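Local coordinates for protein ribonucleoside-diphosphate reductase (Pseudomonas aeruginosa, PDB 5IM3) that probably reduces ribonucleoside diphosphates to the deoxyribonucleotides needed for DNA synthesis, and binds the allosteric effector dATP in an ATP cone and at a separate site, at residues 234-239 against 255-260; 285-290 against 318-323; 259-264 against 323-328. One frame throughout, in Å; residues are numbered along the deposited sequence.

Interaction 1: 234-239 against 255-260; sequences EALGFL and AKALPA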
ATOM      1  N   GLU A 234      38.207 -44.939  20.225  1.00 67.44           N
ATOM      2  CA  GLU A 234      38.879 -43.675  20.502  1.00 66.71           C
ATOM      3  C   GLU A 234      39.206 -43.543  21.986  1.00 64.17           C
ATOM      4  O   GLU A 234      40.363 -43.334  22.369  1.00 62.83           O
ATOM      5  CB  GLU A 234      37.989 -42.523  20.027  1.00 68.61           C
ATOM      6  CG  GLU A 234      38.552 -41.133  20.242  1.00 70.45           C
ATOM      7  CD  GLU A 234      37.652 -40.053  19.666  1.00 71.17           C
ATOM      8  OE1 GLU A 234      36.802 -40.377  18.808  1.00 72.37           O
ATOM      9  OE2 GLU A 234      37.787 -38.881  20.074  1.00 70.28           O
ATOM     10  N   ALA A 235      38.191 -43.677  22.841  1.00 60.56           N
ATOM     11  CA  ALA A 235      38.390 -43.466  24.272  1.00 58.05           C
ATOM     12  C   ALA A 235      39.258 -44.560  24.882  1.00 60.50           C
ATOM     13  O   ALA A 235      40.244 -44.271  25.569  1.00 60.57           O
ATOM     14  CB  ALA A 235      37.039 -43.397  24.983  1.00 56.91           C
ATOM     15  N   LEU A 236      38.905 -45.826  24.647  1.00 64.51           N
ATOM     16  CA  LEU A 236      39.640 -46.918  25.279  1.00 66.13           C
ATOM     17  C   LEU A 236      41.081 -46.970  24.792  1.00 67.61           C
ATOM     18  O   LEU A 236      42.000 -47.197  25.586  1.00 68.94           O
ATOM     19  CB  LEU A 236      38.939 -48.246  25.014  1.00 67.88           C
ATOM     20  CG  LEU A 236      37.521 -48.366  25.557  1.00 67.15           C
ATOM     21  CD1 LEU A 236      36.907 -49.647  25.059  1.00 68.18           C
ATOM     22  CD2 LEU A 236      37.490 -48.320  27.080  1.00 66.39           C
ATOM     23  N   GLY A 237      41.300 -46.763  23.493  1.00 64.71           N
ATOM     24  CA  GLY A 237      42.661 -46.715  22.985  1.00 67.03           C
ATOM     25  C   GLY A 237      43.486 -45.620  23.636  1.00 68.62           C
ATOM     26  O   GLY A 237      44.667 -45.812  23.933  1.00 68.87           O
ATOM     27  N   PHE A 238      42.873 -44.455  23.867  1.00 72.39           N
ATOM     28  CA  PHE A 238      43.565 -43.373  24.558  1.00 73.38           C
ATOM     29  C   PHE A 238      43.925 -43.778  25.982  1.00 73.09           C
ATOM     30  O   PHE A 238      45.047 -43.540  26.441  1.00 74.19           O
ATOM     31  CB  PHE A 238      42.692 -42.116  24.557  1.00 74.08           C
ATOM     32  CG  PHE A 238      43.342 -40.912  25.189  1.00 75.66           C
ATOM     33  CD1 PHE A 238      44.155 -40.074  24.443  1.00 76.47           C
ATOM     34  CD2 PHE A 238      43.124 -40.609  26.523  1.00 76.17           C
ATOM     35  CE1 PHE A 238      44.745 -38.964  25.019  1.00 76.41           C
ATOM     36  CE2 PHE A 238      43.712 -39.499  27.104  1.00 75.98           C
ATOM     37  CZ  PHE A 238      44.522 -38.676  26.350  1.00 76.21           C
ATOM     38  N   LEU A 239      42.986 -44.402  26.692  1.00 70.84           N
ATOM     39  CA  LEU A 239      43.204 -44.822  28.068  1.00 68.64           C
ATOM     40  C   LEU A 239      44.079 -46.061  28.186  1.00 69.86           C
ATOM     41  O   LEU A 239      44.384 -46.475  29.309  1.00 71.02           O
ATOM     42  CB  LEU A 239      41.858 -45.088  28.750  1.00 66.95           C
ATOM     43  CG  LEU A 239      40.967 -43.866  28.966  1.00 64.91           C
ATOM     44  CD1 LEU A 239      39.598 -44.281  29.482  1.00 63.90           C
ATOM     45  CD2 LEU A 239      41.633 -42.889  29.930  1.00 63.70           C
ATOM     46  N   ALA A 255      34.209 -50.820  33.900  1.00 64.92           N
ATOM     47  CA  ALA A 255      34.813 -50.776  35.226  1.00 65.82           C
ATOM     48  C   ALA A 255      36.324 -50.611  35.148  1.00 67.94           C
ATOM     49  O   ALA A 255      36.923 -49.977  36.024  1.00 66.72           O
ATOM     50  CB  ALA A 255      34.457 -52.040  36.005  1.00 67.13           C
ATOM     51  N   LYS A 256      36.957 -51.176  34.118  1.00 76.72           N
ATOM     52  CA  LYS A 256      38.392 -50.990  33.946  1.00 78.64           C
ATOM     53  C   LYS A 256      38.715 -49.589  33.449  1.00 76.79           C
ATOM     54  O   LYS A 256      39.767 -49.039  33.792  1.00 77.95           O
ATOM     55  CB  LYS A 256      38.947 -52.037  32.979  1.00 81.32           C
ATOM     56  CG  LYS A 256      38.987 -53.449  33.554  1.00 85.32           C
ATOM     57  CD  LYS A 256      40.299 -53.724  34.279  1.00 88.10           C
ATOM     58  CE  LYS A 256      40.157 -54.839  35.306  1.00 89.95           C
ATOM     59  NZ  LYS A 256      39.417 -54.382  36.517  1.00 90.75           N
ATOM     60  N   ALA A 257      37.823 -48.992  32.658  1.00 71.11           N
ATOM     61  CA  ALA A 257      38.104 -47.696  32.052  1.00 68.56           C
ATOM     62  C   ALA A 257      37.911 -46.541  33.027  1.00 66.84           C
ATOM     63  O   ALA A 257      38.617 -45.531  32.927  1.00 65.39           O
ATOM     64  CB  ALA A 257      37.217 -47.492  30.824  1.00 68.31           C
ATOM     65  N   LEU A 258      36.970 -46.661  33.968  1.00 65.56           N
ATOM     66  CA  LEU A 258      36.705 -45.566  34.900  1.00 64.44           C
ATOM     67  C   LEU A 258      37.954 -45.139  35.662  1.00 63.21           C
ATOM     68  O   LEU A 258      38.315 -43.951  35.606  1.00 62.16           O
ATOM     69  CB  LEU A 258      35.569 -45.965  35.846  1.00 65.80           C
ATOM     70  CG  LEU A 258      35.335 -45.023  37.032  1.00 65.76           C
ATOM     71  CD1 LEU A 258      34.967 -43.620  36.559  1.00 64.73           C
ATOM     72  CD2 LEU A 258      34.264 -45.578  37.952  1.00 67.50           C
ATOM     73  N   PRO A 259      38.649 -46.023  36.386  1.00 59.11           N
ATOM     74  CA  PRO A 259      39.859 -45.568  37.092  1.00 60.07           C
ATOM     75  C   PRO A 259      40.928 -45.047  36.154  1.00 61.78           C
ATOM     76  O   PRO A 259      41.637 -44.096  36.505  1.00 61.38           O
ATOM     77  CB  PRO A 259      40.318 -46.823  37.850  1.00 62.76           C
ATOM     78  CG  PRO A 259      39.746 -47.958  37.095  1.00 61.18           C
ATOM     79  CD  PRO A 259      38.420 -47.467  36.573  1.00 61.28           C
ATOM     80  N   ALA A 260      41.063 -45.635  34.963  1.00 69.76           N
ATOM     81  CA  ALA A 260      41.996 -45.097  33.978  1.00 71.62           C
ATOM     82  C   ALA A 260      41.575 -43.705  33.535  1.00 70.89           C
ATOM     83  O   ALA A 260      42.423 -42.843  33.276  1.00 73.05           O
ATOM     84  CB  ALA A 260      42.091 -46.031  32.772  1.00 72.22           C
TER
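The backbone N-H of L239 bonds to A235 O (N to O 3.0 Å), and the L239 side chain lies against A257 and A260 of the next helix. The two methyls of L239 each lie against a different carbonyl oxygen. CD2 comes to 3.4 Å from A260 O, while CD1 lies 3.8 Å from A257 O. With chi1 at -67°, CG sits beside the backbone N and both branches are carried over to the partner backbone. Nearer the root of the side chain, L239 CB packs on A260 CB. One turn back, L236 reaches out with CD2 and touches A257 CB at 3.8 Å.

Helices 219-239 and 250-267 follow each other in the chain. Their short segments cross at 59°, with axes 10.3 Å apart. Two leucines three residues apart meet two alanines three residues apart. The small A257 and A260 let L239 reach the partner backbone. No hydrogen bond joins the segments. P259 has no N-H to give, and helix 250-267 is kinked there, between the two alanines. F238 turns to other neighbours: its ring stacks with F316 and makes a cation-pi contact with K264. L236 also rests on L318.

Interaction 2: 285-290 against 318-323; sequences KAIDHE and LPQIFF
I287 is the first residue of 285-290 to touch 318-323, just after helix 280-286 gives way to an extended link. Its CB points toward helix 319-330, in the all-alpha region of the reductase family. The two branches of I287 do different work. CG2 lies anti to the backbone N, since chi1 is -66°, and it meets Q320 CB at 3.6 Å. The two side chains run alongside one another with their ends heading opposite ways. CD1, at the end of the longer branch, reaches I321 CG1 at 4.2 Å and crosses that side chain at a slant.

D288 meets Q320 through its carbonyl, not its carboxylate. Q320 is bent at chi2 (-53°), and D288 O lies 3.7 Å from both Q320 CG and Q320 CD. The carboxylate turns to the residues just after it. D288 OD1 accepts E290 N at 2.9 Å, which makes an Asx turn at the start of a short 3-10 segment. That N-H comes in on the anti side, 33° out of the carboxylate plane. Beyond it, E290 CG covers part of one face of the H289 ring. Y345 of helix 337-349 gives D288 N an acceptor, tying the link to a third helix.

D288 O and Q320 OE1 are 3.6 Å apart and are both acceptors. No hydrogen bond can join them. Q320 instead uses its NE2 on D292 OD1, and a weak hydrogen bond links OE1 to Y345 OH. The contact thus rests on apolar carbons, while the buried amide finds its polar partners outside the two segments.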
ATOM      1  N   LYS A 285      31.599 -50.871  39.164  1.00 72.98           N
ATOM      2  CA  LYS A 285      30.617 -51.944  39.062  1.00 72.44           C
ATOM      3  C   LYS A 285      29.198 -51.411  38.913  1.00 69.67           C
ATOM      4  O   LYS A 285      28.336 -52.106  38.365  1.00 70.50           O
ATOM      5  CB  LYS A 285      30.699 -52.848  40.290  1.00 75.59           C
ATOM      6  CG  LYS A 285      31.984 -53.648  40.388  1.00 77.90           C
ATOM      7  CD  LYS A 285      32.042 -54.414  41.693  1.00 81.98           C
ATOM      8  CE  LYS A 285      33.312 -55.236  41.800  1.00 84.07           C
ATOM      9  NZ  LYS A 285      33.551 -55.675  43.199  1.00 86.62           N
ATOM     10  N   ALA A 286      28.935 -50.195  39.397  1.00 61.37           N
ATOM     11  CA  ALA A 286      27.595 -49.629  39.312  1.00 60.90           C
ATOM     12  C   ALA A 286      27.226 -49.222  37.892  1.00 60.12           C
ATOM     13  O   ALA A 286      26.042 -49.005  37.610  1.00 58.79           O
ATOM     14  CB  ALA A 286      27.477 -48.418  40.239  1.00 60.79           C
ATOM     15  N   ILE A 287      28.207 -49.117  36.994  1.00 61.26           N
ATOM     16  CA  ILE A 287      27.939 -48.670  35.634  1.00 60.84           C
ATOM     17  C   ILE A 287      27.153 -49.741  34.887  1.00 64.25           C
ATOM     18  O   ILE A 287      27.487 -50.934  34.934  1.00 64.79           O
ATOM     19  CB  ILE A 287      29.253 -48.327  34.915  1.00 62.24           C
ATOM     20  CG1 ILE A 287      29.905 -47.103  35.576  1.00 61.16           C
ATOM     21  CG2 ILE A 287      29.004 -48.060  33.431  1.00 61.69           C
ATOM     22  CD1 ILE A 287      31.270 -46.740  35.019  1.00 59.94           C
ATOM     23  N   ASP A 288      26.100 -49.311  34.196  1.00 63.06           N
ATOM     24  CA  ASP A 288      25.239 -50.178  33.398  1.00 64.06           C
ATOM     25  C   ASP A 288      25.513 -49.881  31.927  1.00 64.56           C
ATOM     26  O   ASP A 288      25.098 -48.837  31.413  1.00 64.62           O
ATOM     27  CB  ASP A 288      23.773 -49.941  33.754  1.00 66.67           C
ATOM     28  CG  ASP A 288      22.828 -50.891  33.042  1.00 69.49           C
ATOM     29  OD1 ASP A 288      23.239 -51.534  32.053  1.00 69.83           O
ATOM     30  OD2 ASP A 288      21.658 -50.986  33.469  1.00 71.80           O
ATOM     31  N   HIS A 289      26.215 -50.795  31.253  1.00 66.92           N
ATOM     32  CA  HIS A 289      26.584 -50.579  29.858  1.00 68.83           C
ATOM     33  C   HIS A 289      25.386 -50.624  28.918  1.00 70.66           C
ATOM     34  O   HIS A 289      25.477 -50.114  27.797  1.00 71.39           O
ATOM     35  CB  HIS A 289      27.606 -51.625  29.410  1.00 70.42           C
ATOM     36  CG  HIS A 289      27.001 -52.954  29.083  1.00 71.93           C
ATOM     37  ND1 HIS A 289      26.672 -53.879  30.049  1.00 72.62           N
ATOM     38  CD2 HIS A 289      26.660 -53.511  27.896  1.00 72.64           C
ATOM     39  CE1 HIS A 289      26.157 -54.950  29.471  1.00 75.34           C
ATOM     40  NE2 HIS A 289      26.138 -54.752  28.165  1.00 74.38           N
ATOM     41  N   GLU A 290      24.272 -51.226  29.338  1.00 71.92           N
ATOM     42  CA  GLU A 290      23.104 -51.308  28.469  1.00 73.08           C
ATOM     43  C   GLU A 290      22.436 -49.955  28.260  1.00 70.31           C
ATOM     44  O   GLU A 290      21.699 -49.788  27.284  1.00 70.97           O
ATOM     45  CB  GLU A 290      22.094 -52.302  29.040  1.00 75.64           C
ATOM     46  CG  GLU A 290      22.470 -53.766  28.826  1.00 80.55           C
ATOM     47  CD  GLU A 290      22.327 -54.213  27.378  1.00 82.57           C
ATOM     48  OE1 GLU A 290      21.838 -53.420  26.547  1.00 82.75           O
ATOM     49  OE2 GLU A 290      22.699 -55.366  27.069  1.00 86.13           O
ATOM     50  N   LEU A 318      33.684 -41.797  27.910  1.00 59.20           N
ATOM     51  CA  LEU A 318      32.568 -42.552  27.358  1.00 59.56           C
ATOM     52  C   LEU A 318      31.256 -42.158  28.031  1.00 57.98           C
ATOM     53  O   LEU A 318      31.253 -41.629  29.145  1.00 61.37           O
ATOM     54  CB  LEU A 318      32.820 -44.049  27.517  1.00 60.78           C
ATOM     55  CG  LEU A 318      33.821 -44.633  26.515  1.00 61.58           C
ATOM     56  CD1 LEU A 318      34.264 -46.030  26.914  1.00 61.51           C
ATOM     57  CD2 LEU A 318      33.216 -44.650  25.115  1.00 61.63           C
ATOM     58  N   PRO A 319      30.118 -42.419  27.379  1.00 54.52           N
ATOM     59  CA  PRO A 319      28.854 -41.838  27.871  1.00 53.74           C
ATOM     60  C   PRO A 319      28.521 -42.192  29.313  1.00 53.81           C
ATOM     61  O   PRO A 319      28.162 -41.302  30.092  1.00 52.38           O
ATOM     62  CB  PRO A 319      27.816 -42.393  26.885  1.00 55.91           C
ATOM     63  CG  PRO A 319      28.584 -42.687  25.649  1.00 57.77           C
ATOM     64  CD  PRO A 319      29.925 -43.168  26.125  1.00 56.65           C
ATOM     65  N   GLN A 320      28.609 -43.468  29.693  1.00 55.64           N
ATOM     66  CA  GLN A 320      28.268 -43.835  31.064  1.00 56.76           C
ATOM     67  C   GLN A 320      29.281 -43.291  32.059  1.00 55.23           C
ATOM     68  O   GLN A 320      28.931 -43.023  33.214  1.00 54.57           O
ATOM     69  CB  GLN A 320      28.156 -45.354  31.199  1.00 55.86           C
ATOM     70  CG  GLN A 320      27.084 -45.975  30.319  1.00 57.33           C
ATOM     71  CD  GLN A 320      25.726 -45.314  30.498  1.00 58.12           C
ATOM     72  OE1 GLN A 320      25.175 -45.289  31.598  1.00 57.54           O
ATOM     73  NE2 GLN A 320      25.189 -44.759  29.415  1.00 57.18           N
ATOM     74  N   ILE A 321      30.536 -43.124  31.638  1.00 55.25           N
ATOM     75  CA  ILE A 321      31.525 -42.501  32.507  1.00 54.90           C
ATOM     76  C   ILE A 321      31.267 -41.004  32.604  1.00 53.07           C
ATOM     77  O   ILE A 321      31.510 -40.392  33.650  1.00 52.24           O
ATOM     78  CB  ILE A 321      32.944 -42.824  31.996  1.00 57.27           C
ATOM     79  CG1 ILE A 321      33.309 -44.267  32.377  1.00 59.00           C
ATOM     80  CG2 ILE A 321      33.973 -41.834  32.545  1.00 55.65           C
ATOM     81  CD1 ILE A 321      34.641 -44.752  31.828  1.00 59.91           C
ATOM     82  N   PHE A 322      30.766 -40.392  31.530  1.00 49.80           N
ATOM     83  CA  PHE A 322      30.340 -38.999  31.600  1.00 50.90           C
ATOM     84  C   PHE A 322      29.278 -38.810  32.676  1.00 49.84           C
ATOM     85  O   PHE A 322      29.405 -37.940  33.544  1.00 49.20           O
ATOM     86  CB  PHE A 322      29.817 -38.541  30.235  1.00 52.41           C
ATOM     87  CG  PHE A 322      29.032 -37.258  30.282  1.00 49.47           C
ATOM     88  CD1 PHE A 322      29.674 -36.036  30.413  1.00 49.67           C
ATOM     89  CD2 PHE A 322      27.651 -37.276  30.190  1.00 50.15           C
ATOM     90  CE1 PHE A 322      28.949 -34.856  30.453  1.00 48.87           C
ATOM     91  CE2 PHE A 322      26.920 -36.101  30.227  1.00 47.99           C
ATOM     92  CZ  PHE A 322      27.571 -34.890  30.357  1.00 48.16           C
ATOM     93  N   PHE A 323      28.223 -39.629  32.640  1.00 52.52           N
ATOM     94  CA  PHE A 323      27.177 -39.518  33.649  1.00 52.86           C
ATOM     95  C   PHE A 323      27.721 -39.799  35.041  1.00 51.95           C
ATOM     96  O   PHE A 323      27.268 -39.192  36.018  1.00 50.69           O
ATOM     97  CB  PHE A 323      26.024 -40.473  33.327  1.00 52.97           C
ATOM     98  CG  PHE A 323      25.185 -40.046  32.153  1.00 55.36           C
ATOM     99  CD1 PHE A 323      24.777 -38.729  32.015  1.00 53.60           C
ATOM    100  CD2 PHE A 323      24.804 -40.965  31.186  1.00 56.98           C
ATOM    101  CE1 PHE A 323      24.008 -38.333  30.938  1.00 53.12           C
ATOM    102  CE2 PHE A 323      24.032 -40.574  30.106  1.00 55.94           C
ATOM    103  CZ  PHE A 323      23.635 -39.251  29.983  1.00 56.54           C
TER

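Interaction 3: 259-264 against 323-328; sequences PAYIEK and FMRVAM
The Y261 ring and the R325 guanidinium are the flat groups here, with planes 35° apart. They do not stack. The ring comes to R325 with its hydroxyl end, and Y261 OH approaches the guanidinium obliquely. It lies 3.5 Å from R325 NE and 3.6 Å from R325 CD, so it sits beside the bend of the arginine chain. I321 CG2 lies over one face of the Y261 ring, above CD2. The Y261 side chain also touches L239.

The torsions explain the meeting. Y261 has CG anti to its backbone N (chi1 165°), which sends the ring out from helix 250-267 toward helix 319-330. R325 leaves its own helix with a nearly straight start, then bends at chi3 (73°).

The second half of the contact is apolar and looser. I262 starts off to one side, but its far end turns back. CD1 of I262 comes to 4.3 Å from the CE methyl of M328. L280 of helix 280-286 touches both of these residues, so a third helix borders this half. The helix backbones themselves stay well apart, with the CA atoms of I262 and R325 8.8 Å from each other. Long side chains bridge the gap. Part of this contact, 323-328, falls in the all-alpha region of the reductase family.

All four touching residues are buried, and a buried arginine needs a partner. E317 OE2 forms a salt bridge with R325 NE and also has a weak hydrogen bond with Y261 OH. R325 NH1 makes a hydrogen bond to A363 O. The acidic group probably offsets the arginine charge and holds tyrosine and arginine close to one carboxylate oxygen.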
ATOM      1  N   PRO A 259      38.649 -46.023  36.386  1.00 59.11           N
ATOM      2  CA  PRO A 259      39.859 -45.568  37.092  1.00 60.07           C
ATOM      3  C   PRO A 259      40.928 -45.047  36.154  1.00 61.78           C
ATOM      4  O   PRO A 259      41.637 -44.096  36.505  1.00 61.38           O
ATOM      5  CB  PRO A 259      40.318 -46.823  37.850  1.00 62.76           C
ATOM      6  CG  PRO A 259      39.746 -47.958  37.095  1.00 61.18           C
ATOM      7  CD  PRO A 259      38.420 -47.467  36.573  1.00 61.28           C
ATOM      8  N   ALA A 260      41.063 -45.635  34.963  1.00 69.76           N
ATOM      9  CA  ALA A 260      41.996 -45.097  33.978  1.00 71.62           C
ATOM     10  C   ALA A 260      41.575 -43.705  33.535  1.00 70.89           C
ATOM     11  O   ALA A 260      42.423 -42.843  33.276  1.00 73.05           O
ATOM     12  CB  ALA A 260      42.091 -46.031  32.772  1.00 72.22           C
ATOM     13  N   TYR A 261      40.266 -43.465  33.443  1.00 66.73           N
ATOM     14  CA  TYR A 261      39.781 -42.157  33.019  1.00 64.20           C
ATOM     15  C   TYR A 261      40.073 -41.100  34.076  1.00 63.32           C
ATOM     16  O   TYR A 261      40.559 -40.008  33.759  1.00 63.99           O
ATOM     17  CB  TYR A 261      38.283 -42.227  32.724  1.00 63.04           C
ATOM     18  CG  TYR A 261      37.624 -40.873  32.621  1.00 59.69           C
ATOM     19  CD1 TYR A 261      37.688 -40.137  31.447  1.00 59.99           C
ATOM     20  CD2 TYR A 261      36.939 -40.331  33.698  1.00 60.00           C
ATOM     21  CE1 TYR A 261      37.090 -38.894  31.350  1.00 60.84           C
ATOM     22  CE2 TYR A 261      36.338 -39.090  33.613  1.00 59.12           C
ATOM     23  CZ  TYR A 261      36.415 -38.377  32.436  1.00 59.72           C
ATOM     24  OH  TYR A 261      35.816 -37.143  32.345  1.00 59.55           O
ATOM     25  N   ILE A 262      39.788 -41.410  35.342  1.00 66.05           N
ATOM     26  CA  ILE A 262      40.003 -40.441  36.413  1.00 66.72           C
ATOM     27  C   ILE A 262      41.482 -40.102  36.542  1.00 69.19           C
ATOM     28  O   ILE A 262      41.849 -38.945  36.774  1.00 68.68           O
ATOM     29  CB  ILE A 262      39.430 -40.976  37.739  1.00 66.82           C
ATOM     30  CG1 ILE A 262      37.913 -41.169  37.625  1.00 64.52           C
ATOM     31  CG2 ILE A 262      39.777 -40.036  38.893  1.00 67.17           C
ATOM     32  CD1 ILE A 262      37.133 -39.885  37.414  1.00 62.98           C
ATOM     33  N   GLU A 263      42.353 -41.102  36.406  1.00 73.18           N
ATOM     34  CA  GLU A 263      43.783 -40.858  36.566  1.00 77.55           C
ATOM     35  C   GLU A 263      44.303 -39.926  35.479  1.00 76.88           C
ATOM     36  O   GLU A 263      45.023 -38.963  35.764  1.00 77.65           O
ATOM     37  CB  GLU A 263      44.549 -42.182  36.560  1.00 81.92           C
ATOM     38  CG  GLU A 263      46.009 -42.047  36.974  1.00 86.05           C
ATOM     39  CD  GLU A 263      46.687 -43.387  37.198  1.00 91.51           C
ATOM     40  OE1 GLU A 263      46.050 -44.436  36.952  1.00 91.03           O
ATOM     41  OE2 GLU A 263      47.863 -43.393  37.626  1.00 94.47           O
ATOM     42  N   LYS A 264      43.942 -40.193  34.219  1.00 73.62           N
ATOM     43  CA  LYS A 264      44.364 -39.305  33.140  1.00 74.18           C
ATOM     44  C   LYS A 264      43.634 -37.972  33.193  1.00 70.41           C
ATOM     45  O   LYS A 264      44.210 -36.937  32.837  1.00 68.81           O
ATOM     46  CB  LYS A 264      44.145 -39.975  31.780  1.00 75.71           C
ATOM     47  CG  LYS A 264      45.183 -41.033  31.417  1.00 80.62           C
ATOM     48  CD  LYS A 264      46.598 -40.455  31.371  1.00 84.81           C
ATOM     49  CE  LYS A 264      47.606 -41.461  30.837  1.00 88.40           C
ATOM     50  NZ  LYS A 264      47.428 -41.707  29.380  1.00 89.52           N
ATOM     51  N   PHE A 323      28.223 -39.629  32.640  1.00 52.52           N
ATOM     52  CA  PHE A 323      27.177 -39.518  33.649  1.00 52.86           C
ATOM     53  C   PHE A 323      27.721 -39.799  35.041  1.00 51.95           C
ATOM     54  O   PHE A 323      27.268 -39.192  36.018  1.00 50.69           O
ATOM     55  CB  PHE A 323      26.024 -40.473  33.327  1.00 52.97           C
ATOM     56  CG  PHE A 323      25.185 -40.046  32.153  1.00 55.36           C
ATOM     57  CD1 PHE A 323      24.777 -38.729  32.015  1.00 53.60           C
ATOM     58  CD2 PHE A 323      24.804 -40.965  31.186  1.00 56.98           C
ATOM     59  CE1 PHE A 323      24.008 -38.333  30.938  1.00 53.12           C
ATOM     60  CE2 PHE A 323      24.032 -40.574  30.106  1.00 55.94           C
ATOM     61  CZ  PHE A 323      23.635 -39.251  29.983  1.00 56.54           C
ATOM     62  N   MET A 324      28.695 -40.703  35.149  1.00 49.36           N
ATOM     63  CA  MET A 324      29.276 -41.007  36.451  1.00 53.34           C
ATOM     64  C   MET A 324      30.131 -39.848  36.955  1.00 51.53           C
ATOM     65  O   MET A 324      30.163 -39.577  38.160  1.00 52.64           O
ATOM     66  CB  MET A 324      30.095 -42.299  36.366  1.00 54.26           C
ATOM     67  CG  MET A 324      30.707 -42.754  37.685  1.00 56.59           C
ATOM     68  SD  MET A 324      29.483 -43.081  38.974  1.00 58.90           S
ATOM     69  CE  MET A 324      28.776 -44.619  38.387  1.00 58.79           C
ATOM     70  N   ARG A 325      30.825 -39.146  36.051  1.00 52.34           N
ATOM     71  CA  ARG A 325      31.587 -37.971  36.468  1.00 53.11           C
ATOM     72  C   ARG A 325      30.669 -36.902  37.040  1.00 52.19           C
ATOM     73  O   ARG A 325      30.971 -36.295  38.072  1.00 55.66           O
ATOM     74  CB  ARG A 325      32.386 -37.386  35.302  1.00 53.28           C
ATOM     75  CG  ARG A 325      32.666 -35.882  35.501  1.00 54.76           C
ATOM     76  CD  ARG A 325      33.645 -35.312  34.510  1.00 53.58           C
ATOM     77  NE  ARG A 325      33.083 -35.167  33.168  1.00 54.16           N
ATOM     78  CZ  ARG A 325      32.334 -34.145  32.763  1.00 54.69           C
ATOM     79  NH1 ARG A 325      32.015 -33.158  33.593  1.00 55.91           N
ATOM     80  NH2 ARG A 325      31.891 -34.112  31.515  1.00 55.51           N
ATOM     81  N   VAL A 326      29.560 -36.626  36.353  1.00 52.70           N
ATOM     82  CA  VAL A 326      28.640 -35.599  36.831  1.00 52.09           C
ATOM     83  C   VAL A 326      28.078 -36.001  38.186  1.00 51.52           C
ATOM     84  O   VAL A 326      28.003 -35.184  39.114  1.00 50.44           O
ATOM     85  CB  VAL A 326      27.519 -35.360  35.799  1.00 48.96           C
ATOM     86  CG1 VAL A 326      26.584 -34.250  36.268  1.00 49.95           C
ATOM     87  CG2 VAL A 326      28.112 -35.019  34.444  1.00 47.47           C
ATOM     88  N   ALA A 327      27.696 -37.271  38.322  1.00 49.18           N
ATOM     89  CA  ALA A 327      27.178 -37.768  39.590  1.00 50.68           C
ATOM     90  C   ALA A 327      28.216 -37.619  40.694  1.00 49.68           C
ATOM     91  O   ALA A 327      27.903 -37.161  41.797  1.00 50.27           O
ATOM     92  CB  ALA A 327      26.754 -39.228  39.439  1.00 51.42           C
ATOM     93  N   MET A 328      29.463 -38.004  40.409  1.00 52.31           N
ATOM     94  CA  MET A 328      30.530 -37.865  41.398  1.00 53.85           C
ATOM     95  C   MET A 328      30.742 -36.402  41.763  1.00 52.68           C
ATOM     96  O   MET A 328      30.824 -36.049  42.946  1.00 51.82           O
ATOM     97  CB  MET A 328      31.825 -38.479  40.860  1.00 55.26           C
ATOM     98  CG  MET A 328      31.814 -40.008  40.751  1.00 56.52           C
ATOM     99  SD  MET A 328      33.169 -40.662  39.747  1.00 55.23           S
ATOM    100  CE  MET A 328      34.562 -40.442  40.846  1.00 56.05           C
TER

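In the fold
The three contacts form one continuous patch, with centres 10 to 12 Å apart on the same side of the chain's centre. Interactions 1 and 3 share helix 250-267 and use different faces of it. Interactions 2 and 3 share helix 319-330. Interaction 3 is fully buried; 1 and 2 are only partly so. Their chemistry differs too. Interaction 1 is leucine on alanine, without a polar side chain. Interaction 2 mixes isoleucine with a glutamine whose amide is served from outside. Interaction 3 adds a buried arginine paired with E317. I321 joins them: its CD1 lies 3.9 Å from A257 CB, and its CG2 lies 3.5 Å from Y261 CD2. In sequence, interaction 2 is nested inside interaction 3.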